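Local coordinates for protein CurF (Lyngbya majuscula, PDB 5DP2) that probably forms the cyclopropane ring of curacin A with NADPH, as an unusual enoyl reductase domain of a polyketide synthase, at residues A[235-244]-A[253-262]; A[80-88]-A[133-141]. All coordinates share one frame; numbering follows the deposited sequence. Where two conformers were deposited one is given.

Contact 1: A[235-244]-A[253-262]; sequences THGEYIPKNI and YIEIGRLNIW. With NAP (NADP nicotinamide-adenine-dinucleotide phosphate), chain B.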
loop_
_atom_site.group_PDB
_atom_site.type_symbol
_atom_site.label_atom_id
_atom_site.label_comp_id
_atom_site.label_asym_id
_atom_site.label_seq_id
_atom_site.Cartn_x
_atom_site.Cartn_y
_atom_site.Cartn_z
ATOM N N THR A 235 -1.779 -13.818 7.646
ATOM C CA THR A 235 -3.030 -14.408 8.119
ATOM C C THR A 235 -3.082 -15.930 8.040
ATOM O O THR A 235 -4.046 -16.521 8.490
ATOM C CB THR A 235 -4.232 -13.813 7.368
ATOM O OG1 THR A 235 -4.115 -14.146 5.984
ATOM C CG2 THR A 235 -4.313 -12.319 7.555
ATOM N N HIS A 236 -2.054 -16.541 7.466
ATOM C CA HIS A 236 -2.042 -17.997 7.284
ATOM C C HIS A 236 -1.690 -18.703 8.596
ATOM O O HIS A 236 -1.282 -18.078 9.585
ATOM C CB HIS A 236 -1.052 -18.353 6.173
ATOM C CG HIS A 236 0.341 -17.904 6.454
ATOM N ND1 HIS A 236 0.726 -16.588 6.365
ATOM C CD2 HIS A 236 1.430 -18.587 6.885
ATOM C CE1 HIS A 236 2.003 -16.487 6.683
ATOM N NE2 HIS A 236 2.457 -17.686 7.002
ATOM N N GLY A 237 -1.846 -20.023 8.602
ATOM C CA GLY A 237 -1.422 -20.837 9.723
ATOM C C GLY A 237 -2.030 -20.353 11.029
ATOM O O GLY A 237 -3.224 -20.045 11.090
ATOM N N GLU A 238 -1.208 -20.283 12.074
ATOM C CA GLU A 238 -1.629 -19.837 13.392
ATOM C C GLU A 238 -1.276 -18.372 13.664
ATOM O O GLU A 238 -1.295 -17.938 14.809
ATOM C CB GLU A 238 -1.033 -20.726 14.481
ATOM C CG GLU A 238 -1.494 -22.174 14.383
ATOM C CD GLU A 238 -0.962 -23.046 15.491
ATOM O OE1 GLU A 238 0.050 -22.695 16.134
ATOM O OE2 GLU A 238 -1.550 -24.117 15.694
ATOM N N TYR A 239 -0.964 -17.604 12.617
ATOM C CA TYR A 239 -0.523 -16.236 12.844
ATOM C C TYR A 239 -1.581 -15.375 13.523
ATOM O O TYR A 239 -1.222 -14.564 14.395
ATOM C CB TYR A 239 -0.049 -15.586 11.527
ATOM C CG TYR A 239 1.372 -15.978 11.153
ATOM C CD1 TYR A 239 1.680 -17.234 10.640
ATOM C CD2 TYR A 239 2.419 -15.097 11.353
ATOM C CE1 TYR A 239 2.979 -17.578 10.348
ATOM C CE2 TYR A 239 3.722 -15.424 11.045
ATOM C CZ TYR A 239 4.004 -16.675 10.557
ATOM O OH TYR A 239 5.276 -17.051 10.230
ATOM N N ILE A 240 -2.862 -15.525 13.175
ATOM C CA ILE A 240 -3.889 -14.671 13.793
ATOM C C ILE A 240 -4.007 -14.968 15.298
ATOM O O ILE A 240 -3.880 -14.059 16.106
ATOM C CB ILE A 240 -5.215 -14.740 13.034
ATOM C CG1 ILE A 240 -5.045 -14.103 11.649
ATOM C CG2 ILE A 240 -6.314 -14.055 13.843
ATOM C CD1 ILE A 240 -6.205 -14.350 10.712
ATOM N N PRO A 241 -4.258 -16.232 15.721
ATOM C CA PRO A 241 -4.404 -16.456 17.154
ATOM C C PRO A 241 -3.122 -16.161 17.948
ATOM O O PRO A 241 -3.199 -15.701 19.090
ATOM C CB PRO A 241 -4.833 -17.934 17.259
ATOM C CG PRO A 241 -4.412 -18.539 15.946
ATOM C CD PRO A 241 -4.608 -17.436 14.942
ATOM N N LYS A 242 -1.947 -16.427 17.367
ATOM C CA LYS A 242 -0.686 -16.124 18.041
ATOM C C LYS A 242 -0.524 -14.628 18.287
ATOM O O LYS A 242 -0.029 -14.213 19.346
ATOM C CB LYS A 242 0.501 -16.673 17.230
ATOM C CG LYS A 242 0.656 -18.180 17.293
ATOM C CD LYS A 242 1.488 -18.626 18.484
ATOM C CE LYS A 242 1.398 -20.132 18.677
ATOM N NZ LYS A 242 1.305 -20.849 17.377
ATOM N N ASN A 243 -0.931 -13.815 17.303
ATOM C CA ASN A 243 -0.933 -12.363 17.487
ATOM C C ASN A 243 -1.941 -11.928 18.537
ATOM O O ASN A 243 -1.635 -11.085 19.407
ATOM C CB ASN A 243 -1.230 -11.676 16.156
ATOM C CG ASN A 243 0.034 -11.482 15.334
ATOM O OD1 ASN A 243 0.993 -10.880 15.808
ATOM N ND2 ASN A 243 0.013 -11.887 14.114
ATOM N N ILE A 244 -3.166 -12.460 18.483
ATOM C CA ILE A 244 -4.162 -12.066 19.480
ATOM C C ILE A 244 -3.608 -12.319 20.887
ATOM O O ILE A 244 -3.795 -11.508 21.813
ATOM C CB ILE A 244 -5.505 -12.778 19.222
ATOM C CG1 ILE A 244 -6.129 -12.270 17.919
ATOM C CG2 ILE A 244 -6.459 -12.583 20.400
ATOM C CD1 ILE A 244 -7.281 -13.131 17.415
ATOM N N TYR A 253 -5.710 -4.509 17.492
ATOM C CA TYR A 253 -5.267 -5.428 16.445
ATOM C C TYR A 253 -5.704 -4.882 15.098
ATOM O O TYR A 253 -6.895 -4.934 14.781
ATOM C CB TYR A 253 -5.853 -6.822 16.746
ATOM C CG TYR A 253 -5.704 -7.885 15.713
ATOM C CD1 TYR A 253 -4.773 -7.830 14.699
ATOM C CD2 TYR A 253 -6.607 -8.967 15.713
ATOM C CE1 TYR A 253 -4.749 -8.788 13.679
ATOM C CE2 TYR A 253 -6.593 -9.918 14.714
ATOM C CZ TYR A 253 -5.675 -9.820 13.694
ATOM O OH TYR A 253 -5.727 -10.719 12.658
ATOM N N ILE A 254 -4.741 -4.358 14.348
ATOM C CA ILE A 254 -4.975 -3.853 12.999
ATOM C C ILE A 254 -4.661 -4.978 12.028
ATOM O O ILE A 254 -3.557 -5.532 12.030
ATOM C CB ILE A 254 -4.082 -2.650 12.679
ATOM C CG1 ILE A 254 -4.183 -1.533 13.731
ATOM C CG2 ILE A 254 -4.408 -2.135 11.294
ATOM C CD1 ILE A 254 -2.987 -0.614 13.651
ATOM N N GLU A 255 -5.641 -5.315 11.166
ATOM C CA GLU A 255 -5.461 -6.392 10.193
ATOM C C GLU A 255 -5.677 -5.838 8.791
ATOM O O GLU A 255 -6.817 -5.400 8.462
ATOM C CB GLU A 255 -6.407 -7.563 10.475
ATOM C CG GLU A 255 -6.207 -8.753 9.529
ATOM C CD GLU A 255 -4.775 -9.288 9.559
ATOM O OE1 GLU A 255 -4.414 -9.890 10.605
ATOM O OE2 GLU A 255 -4.015 -9.100 8.592
ATOM N N ILE A 256 -4.621 -5.869 7.989
ATOM C CA ILE A 256 -4.728 -5.449 6.596
ATOM C C ILE A 256 -4.677 -6.634 5.635
ATOM O O ILE A 256 -4.908 -6.448 4.442
ATOM C CB ILE A 256 -3.706 -4.359 6.209
ATOM C CG1 ILE A 256 -2.263 -4.868 6.161
ATOM C CG2 ILE A 256 -3.847 -3.157 7.150
ATOM C CD1 ILE A 256 -1.261 -3.872 5.607
ATOM N N GLY A 257 -4.381 -7.841 6.114
ATOM C CA GLY A 257 -4.530 -8.987 5.235
ATOM C C GLY A 257 -6.017 -9.190 4.948
ATOM O O GLY A 257 -6.862 -8.832 5.770
ATOM N N ARG A 258 -6.321 -9.724 3.779
ATOM C CA ARG A 258 -7.716 -9.925 3.424
ATOM C C ARG A 258 -8.069 -11.384 3.216
ATOM O O ARG A 258 -9.233 -11.696 3.040
ATOM C CB ARG A 258 -8.126 -9.018 2.237
ATOM C CG ARG A 258 -7.917 -7.525 2.487
ATOM C CD ARG A 258 -8.735 -6.990 3.634
ATOM N NE ARG A 258 -10.170 -7.038 3.362
ATOM C CZ ARG A 258 -11.129 -6.703 4.218
ATOM N NH1 ARG A 258 -10.843 -6.394 5.482
ATOM N NH2 ARG A 258 -12.385 -6.709 3.809
ATOM N N LEU A 259 -7.090 -12.289 3.253
ATOM C CA LEU A 259 -7.358 -13.721 3.090
ATOM C C LEU A 259 -7.524 -14.387 4.433
ATOM O O LEU A 259 -6.683 -14.274 5.320
ATOM C CB LEU A 259 -6.211 -14.426 2.338
ATOM C CG LEU A 259 -5.741 -13.852 1.004
ATOM C CD1 LEU A 259 -4.412 -14.448 0.534
ATOM C CD2 LEU A 259 -6.830 -14.094 -0.020
ATOM N N ASN A 260 -8.658 -15.061 4.594
ATOM C CA ASN A 260 -8.986 -15.911 5.731
ATOM C C ASN A 260 -8.948 -15.222 7.105
ATOM O O ASN A 260 -8.577 -15.798 8.135
ATOM C CB ASN A 260 -8.124 -17.156 5.708
ATOM C CG ASN A 260 -8.188 -17.865 4.373
ATOM O OD1 ASN A 260 -7.186 -17.967 3.650
ATOM N ND2 ASN A 260 -9.382 -18.323 4.009
ATOM N N ILE A 261 -9.375 -13.973 7.123
ATOM C CA ILE A 261 -9.350 -13.209 8.363
ATOM C C ILE A 261 -10.527 -13.555 9.259
ATOM O O ILE A 261 -11.565 -14.083 8.820
ATOM C CB ILE A 261 -9.278 -11.700 8.110
ATOM C CG1 ILE A 261 -10.510 -11.189 7.396
ATOM C CG2 ILE A 261 -7.961 -11.346 7.427
ATOM C CD1 ILE A 261 -10.470 -9.695 7.271
ATOM N N TRP A 262 -10.346 -13.301 10.547
ATOM C CA TRP A 262 -11.375 -13.570 11.526
ATOM C C TRP A 262 -12.450 -12.476 11.540
ATOM O O TRP A 262 -12.200 -11.323 11.171
ATOM C CB TRP A 262 -10.756 -13.717 12.922
ATOM C CG TRP A 262 -9.936 -14.960 13.131
ATOM C CD1 TRP A 262 -9.300 -15.727 12.190
ATOM C CD2 TRP A 262 -9.641 -15.563 14.395
ATOM N NE1 TRP A 262 -8.634 -16.771 12.791
ATOM C CE2 TRP A 262 -8.825 -16.705 14.147
ATOM C CE3 TRP A 262 -10.015 -15.270 15.709
ATOM C CZ2 TRP A 262 -8.391 -17.543 15.180
ATOM C CZ3 TRP A 262 -9.581 -16.091 16.721
ATOM C CH2 TRP A 262 -8.775 -17.221 16.455
HETATM P PA NAP B . 4.896 -5.971 0.803
HETATM O O1A NAP B . 5.948 -5.116 0.185
HETATM O O2A NAP B . 4.658 -5.887 2.266
HETATM O O5B NAP B . 5.204 -7.476 0.363
HETATM C C5B NAP B . 4.598 -8.586 1.040
HETATM C C4B NAP B . 5.220 -8.862 2.392
HETATM O O4B NAP B . 4.689 -10.071 2.882
HETATM C C3B NAP B . 6.715 -8.988 2.369
HETATM O O3B NAP B . 7.262 -7.921 3.147
HETATM C C2B NAP B . 7.020 -10.364 2.991
HETATM O O2B NAP B . 7.998 -10.430 3.989
HETATM C C1B NAP B . 5.710 -10.730 3.660
HETATM N N9A NAP B . 5.382 -12.149 3.616
HETATM C C8A NAP B . 4.748 -12.821 2.594
HETATM N N7A NAP B . 4.605 -14.131 2.903
HETATM C C5A NAP B . 5.135 -14.290 4.124
HETATM C C6A NAP B . 5.298 -15.394 5.013
HETATM N N6A NAP B . 4.853 -16.616 4.657
HETATM N N1A NAP B . 5.883 -15.182 6.185
HETATM C C2A NAP B . 6.311 -13.956 6.506
HETATM N N3A NAP B . 6.213 -12.850 5.763
HETATM C C4A NAP B . 5.647 -13.027 4.580
HETATM O O3 NAP B . 3.492 -5.724 0.055
HETATM P PN NAP B . 2.452 -4.516 0.210
HETATM O O1N NAP B . 1.931 -4.212 -1.141
HETATM O O2N NAP B . 3.050 -3.404 1.022
HETATM O O5D NAP B . 1.298 -5.214 1.005
HETATM C C5D NAP B . 1.545 -5.639 2.365
HETATM C C4D NAP B . 0.440 -6.631 2.808
HETATM O O4D NAP B . -0.688 -5.880 3.174
HETATM C C3D NAP B . -0.042 -7.587 1.711
HETATM O O3D NAP B . -0.509 -8.785 2.345
HETATM C C2D NAP B . -1.162 -6.817 1.058
HETATM O O2D NAP B . -2.086 -7.709 0.428
HETATM C C1D NAP B . -1.755 -6.084 2.231
HETATM N N1N NAP B . -2.338 -4.736 2.054
HETATM C C2N NAP B . -3.602 -4.496 2.470
HETATM C C3N NAP B . -4.202 -3.246 2.346
HETATM C C7N NAP B . -5.598 -3.037 2.824
HETATM O O7N NAP B . -6.104 -1.987 2.491
HETATM N N7N NAP B . -6.189 -3.996 3.585
HETATM C C4N NAP B . -3.473 -2.200 1.771
HETATM C C5N NAP B . -2.176 -2.469 1.354
HETATM C C6N NAP B . -1.615 -3.744 1.504
HETATM P P2B NAP B . 9.572 -10.362 3.717
HETATM O O1X NAP B . 9.869 -8.944 3.244
HETATM O O2X NAP B . 10.150 -10.672 5.068
HETATM O O3X NAP B . 9.881 -11.391 2.657
HETATM O O HOH W 1 -4.139 -12.129 3.922
HETATM O O HOH W 2 -6.228 -18.142 7.997
#

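Contact 2: A[80-88]-A[133-141]; sequences FGVEGVGTV and MVEAATIFM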
loop_
_atom_site.group_PDB
_atom_site.type_symbol
_atom_site.label_atom_id
_atom_site.label_comp_id
_atom_site.label_asym_id
_atom_site.label_seq_id
_atom_site.Cartn_x
_atom_site.Cartn_y
_atom_site.Cartn_z
ATOM N N PHE A 80 -4.297 -2.602 -13.819
ATOM C CA PHE A 80 -3.375 -2.563 -12.691
ATOM C C PHE A 80 -2.921 -1.138 -12.459
ATOM O O PHE A 80 -2.919 -0.316 -13.375
ATOM C CB PHE A 80 -2.154 -3.460 -12.979
ATOM C CG PHE A 80 -2.527 -4.869 -13.321
ATOM C CD1 PHE A 80 -2.728 -5.808 -12.334
ATOM C CD2 PHE A 80 -2.752 -5.252 -14.643
ATOM C CE1 PHE A 80 -3.153 -7.084 -12.636
ATOM C CE2 PHE A 80 -3.167 -6.534 -14.954
ATOM C CZ PHE A 80 -3.349 -7.456 -13.957
ATOM N N GLY A 81 -2.486 -0.889 -11.228
ATOM C CA GLY A 81 -1.941 0.406 -10.839
ATOM C C GLY A 81 -2.916 1.104 -9.910
ATOM O O GLY A 81 -3.769 1.903 -10.360
ATOM N N VAL A 82 -2.807 0.808 -8.620
ATOM C CA VAL A 82 -3.708 1.314 -7.616
ATOM C C VAL A 82 -3.226 2.649 -7.023
ATOM O O VAL A 82 -3.848 3.201 -6.114
ATOM C CB VAL A 82 -4.010 0.244 -6.538
ATOM C CG1 VAL A 82 -4.737 -0.950 -7.144
ATOM C CG2 VAL A 82 -2.742 -0.200 -5.808
ATOM N N GLU A 83 -2.137 3.171 -7.583
ATOM C CA GLU A 83 -1.526 4.423 -7.188
ATOM C C GLU A 83 -0.492 4.741 -8.266
ATOM O O GLU A 83 -0.043 3.851 -8.997
ATOM C CB GLU A 83 -0.823 4.288 -5.817
ATOM C CG GLU A 83 0.229 3.174 -5.796
ATOM C CD GLU A 83 0.991 3.021 -4.485
ATOM O OE1 GLU A 83 1.273 4.078 -3.851
ATOM O OE2 GLU A 83 1.308 1.864 -4.122
ATOM N N GLY A 84 -0.089 5.996 -8.354
ATOM C CA GLY A 84 1.034 6.366 -9.181
ATOM C C GLY A 84 1.222 7.854 -9.230
ATOM O O GLY A 84 0.551 8.591 -8.477
ATOM N N VAL A 85 2.143 8.299 -10.085
ATOM C CA VAL A 85 2.459 9.726 -10.190
ATOM C C VAL A 85 2.679 10.089 -11.638
ATOM O O VAL A 85 3.113 9.256 -12.448
ATOM C CB VAL A 85 3.721 10.122 -9.367
ATOM C CG1 VAL A 85 3.525 9.868 -7.883
ATOM C CG2 VAL A 85 4.953 9.407 -9.877
ATOM N N GLY A 86 2.363 11.334 -11.984
ATOM C CA GLY A 86 2.632 11.788 -13.335
ATOM C C GLY A 86 2.345 13.254 -13.503
ATOM O O GLY A 86 2.293 14.026 -12.531
ATOM N N THR A 87 2.198 13.643 -14.765
ATOM C CA THR A 87 2.089 15.047 -15.153
ATOM C C THR A 87 0.798 15.268 -15.916
ATOM O O THR A 87 0.477 14.511 -16.838
ATOM C CB THR A 87 3.266 15.438 -16.059
ATOM O OG1 THR A 87 4.493 15.077 -15.397
ATOM C CG2 THR A 87 3.260 16.920 -16.406
ATOM N N VAL A 88 0.036 16.296 -15.537
ATOM C CA VAL A 88 -1.187 16.633 -16.285
ATOM C C VAL A 88 -0.793 17.106 -17.696
ATOM O O VAL A 88 -0.016 18.057 -17.845
ATOM C CB VAL A 88 -1.971 17.722 -15.533
ATOM C CG1 VAL A 88 -3.178 18.190 -16.355
ATOM C CG2 VAL A 88 -2.430 17.209 -14.183
ATOM N N MET A 133 9.766 11.980 -9.130
ATOM C CA MET A 133 8.629 11.124 -9.442
ATOM C C MET A 133 8.734 9.747 -8.796
ATOM O O MET A 133 7.775 9.265 -8.203
ATOM C CB MET A 133 8.423 10.998 -10.957
ATOM C CG MET A 133 7.917 12.264 -11.631
ATOM S SD MET A 133 6.185 12.536 -11.276
ATOM C CE MET A 133 5.914 14.091 -12.076
ATOM N N VAL A 134 9.906 9.114 -8.901
ATOM C CA VAL A 134 10.076 7.780 -8.326
ATOM C C VAL A 134 9.911 7.803 -6.808
ATOM O O VAL A 134 9.282 6.932 -6.231
ATOM C CB VAL A 134 11.430 7.200 -8.758
ATOM C CG1 VAL A 134 11.809 6.015 -7.893
ATOM C CG2 VAL A 134 11.365 6.780 -10.227
ATOM N N GLU A 135 10.495 8.812 -6.146
ATOM C CA GLU A 135 10.315 8.940 -4.697
ATOM C C GLU A 135 8.854 9.106 -4.317
ATOM O O GLU A 135 8.344 8.470 -3.399
ATOM C CB GLU A 135 11.110 10.135 -4.169
ATOM C CG GLU A 135 12.595 9.871 -4.029
ATOM C CD GLU A 135 13.387 11.089 -3.596
ATOM O OE1 GLU A 135 13.101 12.217 -4.074
ATOM O OE2 GLU A 135 14.339 10.891 -2.807
ATOM N N ALA A 136 8.169 9.992 -5.033
ATOM C CA ALA A 136 6.765 10.257 -4.728
ATOM C C ALA A 136 5.885 9.040 -4.985
ATOM O O ALA A 136 4.864 8.870 -4.339
ATOM C CB ALA A 136 6.251 11.474 -5.484
ATOM N N ALA A 137 6.312 8.187 -5.927
ATOM C CA ALA A 137 5.582 6.955 -6.261
ATOM C C ALA A 137 5.600 5.948 -5.126
ATOM O O ALA A 137 4.853 4.973 -5.192
ATOM C CB ALA A 137 6.137 6.333 -7.527
ATOM N N THR A 138 6.428 6.152 -4.092
ATOM C CA THR A 138 6.420 5.237 -2.958
ATOM C C THR A 138 5.353 5.561 -1.927
ATOM O O THR A 138 5.176 4.779 -0.989
ATOM C CB THR A 138 7.800 5.192 -2.255
ATOM O OG1 THR A 138 8.033 6.403 -1.515
ATOM C CG2 THR A 138 8.926 4.892 -3.186
ATOM N N ILE A 139 4.648 6.693 -2.056
ATOM C CA ILE A 139 3.885 7.226 -0.922
ATOM C C ILE A 139 2.480 6.657 -0.734
ATOM O O ILE A 139 2.135 6.221 0.359
ATOM C CB ILE A 139 3.802 8.784 -1.012
ATOM C CG1 ILE A 139 5.191 9.396 -0.869
ATOM C CG2 ILE A 139 2.827 9.321 0.029
ATOM C CD1 ILE A 139 5.238 10.889 -1.093
ATOM N N PHE A 140 1.625 6.743 -1.772
ATOM C CA PHE A 140 0.175 6.720 -1.544
ATOM C C PHE A 140 -0.349 5.479 -0.818
ATOM O O PHE A 140 -0.876 5.578 0.294
ATOM C CB PHE A 140 -0.571 6.929 -2.884
ATOM C CG PHE A 140 -2.061 6.979 -2.745
ATOM C CD1 PHE A 140 -2.711 8.161 -2.374
ATOM C CD2 PHE A 140 -2.840 5.848 -2.950
ATOM C CE1 PHE A 140 -4.084 8.188 -2.216
ATOM C CE2 PHE A 140 -4.218 5.874 -2.800
ATOM C CZ PHE A 140 -4.835 7.051 -2.417
ATOM N N MET A 141 -0.282 4.302 -1.438
ATOM C CA MET A 141 -0.984 3.201 -0.828
ATOM C C MET A 141 -0.350 2.813 0.514
ATOM O O MET A 141 -1.059 2.548 1.497
ATOM C CB MET A 141 -1.073 2.023 -1.787
ATOM C CG MET A 141 -1.963 0.914 -1.311
ATOM S SD MET A 141 -3.692 1.303 -1.032
ATOM C CE MET A 141 -4.306 1.268 -2.711
HETATM O O HOH W 3 2.809 3.315 -1.584
HETATM O O HOH W 4 2.257 5.737 -5.850
#

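Contact 1: A[235-244]-A[253-262]
Ile-240 lays its CG2 methyl over one face of the Trp-262 indole, 3.5 Å from the centroid of the five-membered ring and only 4° off its normal, a well-aligned CH-pi contact. CG1 sits beside the backbone N (chi1 -67°), which puts CG2 anti to it; that methyl faces the indole and also touches the hydroxyl of Tyr-253, and the tyrosine side chain crosses that of Ile-240 at about a right angle. Further along the helix, Pro-241 CD lies 3.8 Å from Trp-262 CZ2, and Ile-244 splits its contacts: CG1 meets the Tyr-253 ring, whereas CD1 reaches Trp-262 CZ3.

The polar half lies at Thr-235. Its OG1 donates to Leu-259 O over 2.7 Å and accepts a bond from a water also held by Leu-259 N. Its methyl, CG2, packs 3.4 Å from Glu-255 OE2. That carboxylate is fixed at both oxygens, each through its anti lone pair: Tyr-253 OH donates to OE1 (2.6 Å) and Gly-257 N to OE2 (2.8 Å), while Asn-232 also bonds OE1.

Ile-256 O accepts a hydrogen bond from N7N of the nicotinamide amide. Helix 239-244 and strand 253-255 run 156° apart, their axes 10.5 Å at closest approach: strand 227-232, helix 239-245 and parallel strand 251-255 form a beta-alpha-beta crossover of the Rossmann-type domain, the loop after it meeting NADP.

Contact 2: A[80-88]-A[133-141]
Glu-83 reaches from its strand to the backbone N of Met-141. Its CB packs 3.8 Å from Phe-140 CD2; from there CG lies between the backbone N and the carbonyl carbon (chi1 57°), and the extended chain carries CD to within 3.5 Å of Met-141 CB. At the tip, OE1 accepts a hydrogen bond from Met-141 N at 2.9 Å, nearly straight (176°), although the donor stands 62° out of the carboxylate plane. Two waters also donate to OE1, one bridging to Ala-137 O and the other to Thr-138 O. The other oxygen, OE2, is held by Asn-49 and by a salt bridge to Lys-336. Without the carboxylate, as with an alanine here, Met-141 N would probably lose its acceptor and the Lys-336 charge its mate.

Val-85 continues the interface: in the conformer described, CG2 lies 3.6 Å from Met-133 SD, and CG1 lies 4.0 Å from Ala-136 CB. Strand 83-91, from the mixed sheet of the GroES-like catalytic part, is thereby joined to segment 133-141, which leads into helix 140-153 and brings the Met-141 side chain within about 4 Å of NADP, as in the medium-chain dehydrogenase/reductase fold.

Contact 1 and contact 2 lie on opposite sides of the chain's centre, with their centres about 29 Å apart; their nearest atoms remain about 8 Å from each other, so they do not touch. NADP relates them. Besides its bond to the nicotinamide, contact 1 reaches the far end of the cofactor through His-236, whose CE1 is 3.5 Å from the adenine amino atom N6A of NADP. Contact 2 approaches the same cofactor through the side chain of Met-141. The parallel sheet of the nucleotide-binding part supplies strand 251-255 to contact 1, whereas the mixed sheet supplies strand 83-91 to contact 2, consistent with a cofactor cleft between the two parts.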